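PDB 3ONO: Ribose/Galactose Isomerase from Vibrio parahaemolyticus, which probably interconverts aldose and ketose sugar phosphates as a member of the LacAB/RpiB isomerase family. Local coordinates for residues 94-98 against 128-132. Numbering follows the deposited sequence.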
ATOM      1  N   TYR A  94      10.897  -8.438  -4.370  1.00 16.87           N
ATOM      2  CA  TYR A  94       9.452  -8.461  -4.125  1.00 17.78           C
ATOM      3  C   TYR A  94       8.772  -7.590  -5.180  1.00 21.43           C
ATOM      4  O   TYR A  94       9.393  -6.710  -5.766  1.00 19.96           O
ATOM      5  CB  TYR A  94       9.104  -7.963  -2.699  1.00 18.19           C
ATOM      6  CG  TYR A  94       9.366  -6.489  -2.446  1.00 19.47           C
ATOM      7  CD1 TYR A  94       8.480  -5.512  -2.922  1.00 18.65           C
ATOM      8  CD2 TYR A  94      10.487  -6.060  -1.731  1.00 20.31           C
ATOM      9  CE1 TYR A  94       8.712  -4.138  -2.711  1.00 17.14           C
ATOM     10  CE2 TYR A  94      10.720  -4.679  -1.500  1.00 20.29           C
ATOM     11  CZ  TYR A  94       9.831  -3.739  -1.994  1.00 22.87           C
ATOM     12  OH  TYR A  94      10.062  -2.393  -1.796  1.00 19.70           O
ATOM     13  N   CYS A  95       7.500  -7.851  -5.440  0.73 18.62           N
ATOM     14  CA  CYS A  95       6.778  -6.980  -6.347  0.73 19.51           C
ATOM     15  C   CYS A  95       5.336  -6.935  -5.915  0.73 19.30           C
ATOM     16  O   CYS A  95       4.612  -7.903  -6.116  0.73 20.40           O
ATOM     17  CB  CYS A  95       6.875  -7.521  -7.767  0.73 21.02           C
ATOM     18  SG  CYS A  95       6.478  -6.258  -8.945  0.73 21.79           S
ATOM     19  N   LEU A  96       4.929  -5.815  -5.324  1.00 16.47           N
ATOM     20  CA  LEU A  96       3.590  -5.692  -4.753  1.00 18.11           C
ATOM     21  C   LEU A  96       2.696  -4.701  -5.490  1.00 21.49           C
ATOM     22  O   LEU A  96       1.474  -4.758  -5.382  1.00 23.21           O
ATOM     23  CB  LEU A  96       3.702  -5.287  -3.283  1.00 19.35           C
ATOM     24  CG  LEU A  96       4.499  -6.283  -2.435  1.00 26.05           C
ATOM     25  CD1 LEU A  96       4.566  -5.768  -1.010  1.00 32.59           C
ATOM     26  CD2 LEU A  96       3.875  -7.674  -2.475  1.00 24.54           C
ATOM     27  N   GLU A  97       3.301  -3.785  -6.230  1.00 19.86           N
ATOM     28  CA  GLU A  97       2.529  -2.763  -6.955  1.00 20.58           C
ATOM     29  C   GLU A  97       3.420  -2.360  -8.132  1.00 22.74           C
ATOM     30  O   GLU A  97       4.624  -2.619  -8.109  1.00 21.01           O
ATOM     31  CB  GLU A  97       2.158  -1.607  -6.031  1.00 24.92           C
ATOM     32  CG  GLU A  97       3.340  -0.897  -5.398  1.00 25.10           C
ATOM     33  CD  GLU A  97       3.769   0.285  -6.245  1.00 33.06           C
ATOM     34  OE1 GLU A  97       3.142   0.500  -7.305  1.00 27.01           O
ATOM     35  OE2 GLU A  97       4.711   1.003  -5.860  1.00 40.08           O
ATOM     36  N   PRO A  98       2.838  -1.801  -9.188  1.00 21.69           N
ATOM     37  CA  PRO A  98       3.564  -1.595 -10.450  1.00 19.71           C
ATOM     38  C   PRO A  98       4.907  -0.868 -10.366  1.00 22.80           C
ATOM     39  O   PRO A  98       5.837  -1.257 -11.073  1.00 21.85           O
ATOM     40  CB  PRO A  98       2.586  -0.773 -11.288  1.00 22.88           C
ATOM     41  CG  PRO A  98       1.255  -1.172 -10.760  1.00 24.98           C
ATOM     42  CD  PRO A  98       1.410  -1.435  -9.303  1.00 24.38           C
ATOM     43  N   ASN A 128      -4.035  -5.339 -10.486  1.00 24.11           N
ATOM     44  CA  ASN A 128      -2.690  -5.063  -9.995  1.00 21.48           C
ATOM     45  C   ASN A 128      -1.669  -6.043 -10.605  1.00 25.55           C
ATOM     46  O   ASN A 128      -0.568  -5.644 -10.992  1.00 21.95           O
ATOM     47  CB  ASN A 128      -2.685  -5.107  -8.469  1.00 25.52           C
ATOM     48  CG  ASN A 128      -1.364  -4.677  -7.880  1.00 22.87           C
ATOM     49  OD1 ASN A 128      -0.917  -3.551  -8.103  1.00 22.02           O
ATOM     50  ND2 ASN A 128      -0.738  -5.565  -7.102  1.00 22.89           N
ATOM     51  N   VAL A 129      -2.034  -7.321 -10.713  1.00 22.81           N
ATOM     52  CA  VAL A 129      -1.134  -8.294 -11.357  1.00 22.39           C
ATOM     53  C   VAL A 129      -0.854  -7.861 -12.794  1.00 22.93           C
ATOM     54  O   VAL A 129       0.293  -7.830 -13.246  1.00 23.12           O
ATOM     55  CB  VAL A 129      -1.762  -9.693 -11.379  1.00 21.92           C
ATOM     56  CG1 VAL A 129      -0.929 -10.664 -12.233  1.00 20.03           C
ATOM     57  CG2 VAL A 129      -1.951 -10.215  -9.958  1.00 22.64           C
ATOM     58  N   ARG A 130      -1.918  -7.524 -13.528  1.00 20.06           N
ATOM     59  CA  ARG A 130      -1.757  -7.056 -14.900  1.00 22.17           C
ATOM     60  C   ARG A 130      -0.803  -5.865 -14.995  1.00 19.45           C
ATOM     61  O   ARG A 130       0.098  -5.835 -15.840  1.00 25.10           O
ATOM     62  CB  ARG A 130      -3.126  -6.658 -15.485  1.00 22.99           C
ATOM     63  CG  ARG A 130      -3.061  -6.214 -16.933  1.00 24.71           C
ATOM     64  CD  ARG A 130      -4.463  -5.771 -17.436  1.00 32.52           C
ATOM     65  NE  ARG A 130      -5.443  -6.832 -17.209  1.00 34.09           N
ATOM     66  CZ  ARG A 130      -6.761  -6.659 -17.079  1.00 41.00           C
ATOM     67  NH1 ARG A 130      -7.311  -5.443 -17.140  1.00 35.92           N
ATOM     68  NH2 ARG A 130      -7.536  -7.720 -16.865  1.00 43.71           N
ATOM     69  N   TYR A 131      -1.028  -4.876 -14.133  1.00 19.43           N
ATOM     70  CA  TYR A 131      -0.276  -3.628 -14.172  1.00 22.09           C
ATOM     71  C   TYR A 131       1.196  -3.880 -13.796  1.00 22.03           C
ATOM     72  O   TYR A 131       2.120  -3.256 -14.332  1.00 23.25           O
ATOM     73  CB  TYR A 131      -0.888  -2.624 -13.207  1.00 19.31           C
ATOM     74  CG  TYR A 131      -2.322  -2.206 -13.508  1.00 19.70           C
ATOM     75  CD1 TYR A 131      -2.960  -2.580 -14.692  1.00 25.51           C
ATOM     76  CD2 TYR A 131      -3.038  -1.430 -12.597  1.00 21.42           C
ATOM     77  CE1 TYR A 131      -4.283  -2.166 -14.951  1.00 24.70           C
ATOM     78  CE2 TYR A 131      -4.327  -1.026 -12.849  1.00 25.19           C
ATOM     79  CZ  TYR A 131      -4.951  -1.404 -14.010  1.00 28.81           C
ATOM     80  OH  TYR A 131      -6.245  -0.967 -14.226  1.00 28.36           O
ATOM     81  N   ILE A 132       1.404  -4.784 -12.851  1.00 20.65           N
ATOM     82  CA  ILE A 132       2.768  -5.197 -12.505  1.00 19.28           C
ATOM     83  C   ILE A 132       3.476  -5.758 -13.732  1.00 23.26           C
ATOM     84  O   ILE A 132       4.628  -5.417 -14.002  1.00 22.41           O
ATOM     85  CB  ILE A 132       2.770  -6.238 -11.359  1.00 19.13           C
ATOM     86  CG1 ILE A 132       2.527  -5.546 -10.009  1.00 18.83           C
ATOM     87  CG2 ILE A 132       4.094  -7.087 -11.371  1.00 19.88           C
ATOM     88  CD1 ILE A 132       2.164  -6.541  -8.872  1.00 19.42           C
TER
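The amide of N128, on helix 125-136, meets the backbone of L96 in the loop that joins strand 92-94, at one margin of the parallel sheet in this Rossmann-like alpha-beta-alpha sandwich, to helix 98-108. With CG anti to the backbone N (chi1 -173°), ND2 donates to the carbonyl O of L96 at 2.9 Å. The bond is nearly straight at the hydrogen (163°) and leaves close to the amide plane, yet the donor sits well above the plane of the L96 carbonyl. Asparagine is long enough for this reach, while OD1, the other end of the amide, packs 3.4 Å from CD of P98. One turn on, I132 packs against the loop backbone beside this bond. Its CG1 lies 3.8 Å from both C of E97 and N of P98, its CD1 reaches the carbonyl carbon of L96, and CG2 faces SG of C95 in one of that residue's two conformers. E97, the N-cap residue of helix 98-108, caps a backbone N of its first turn, and its carboxylate forms a salt bridge with K119 of the second subunit. P98 follows the N-cap, where no N-H is needed for helix bonding and its restricted phi (-52°) fits. The Y131 ring meets K135 of the third subunit in a cation-pi contact, and the proline ring touches Y131 through CG, 3.6 Å from CB.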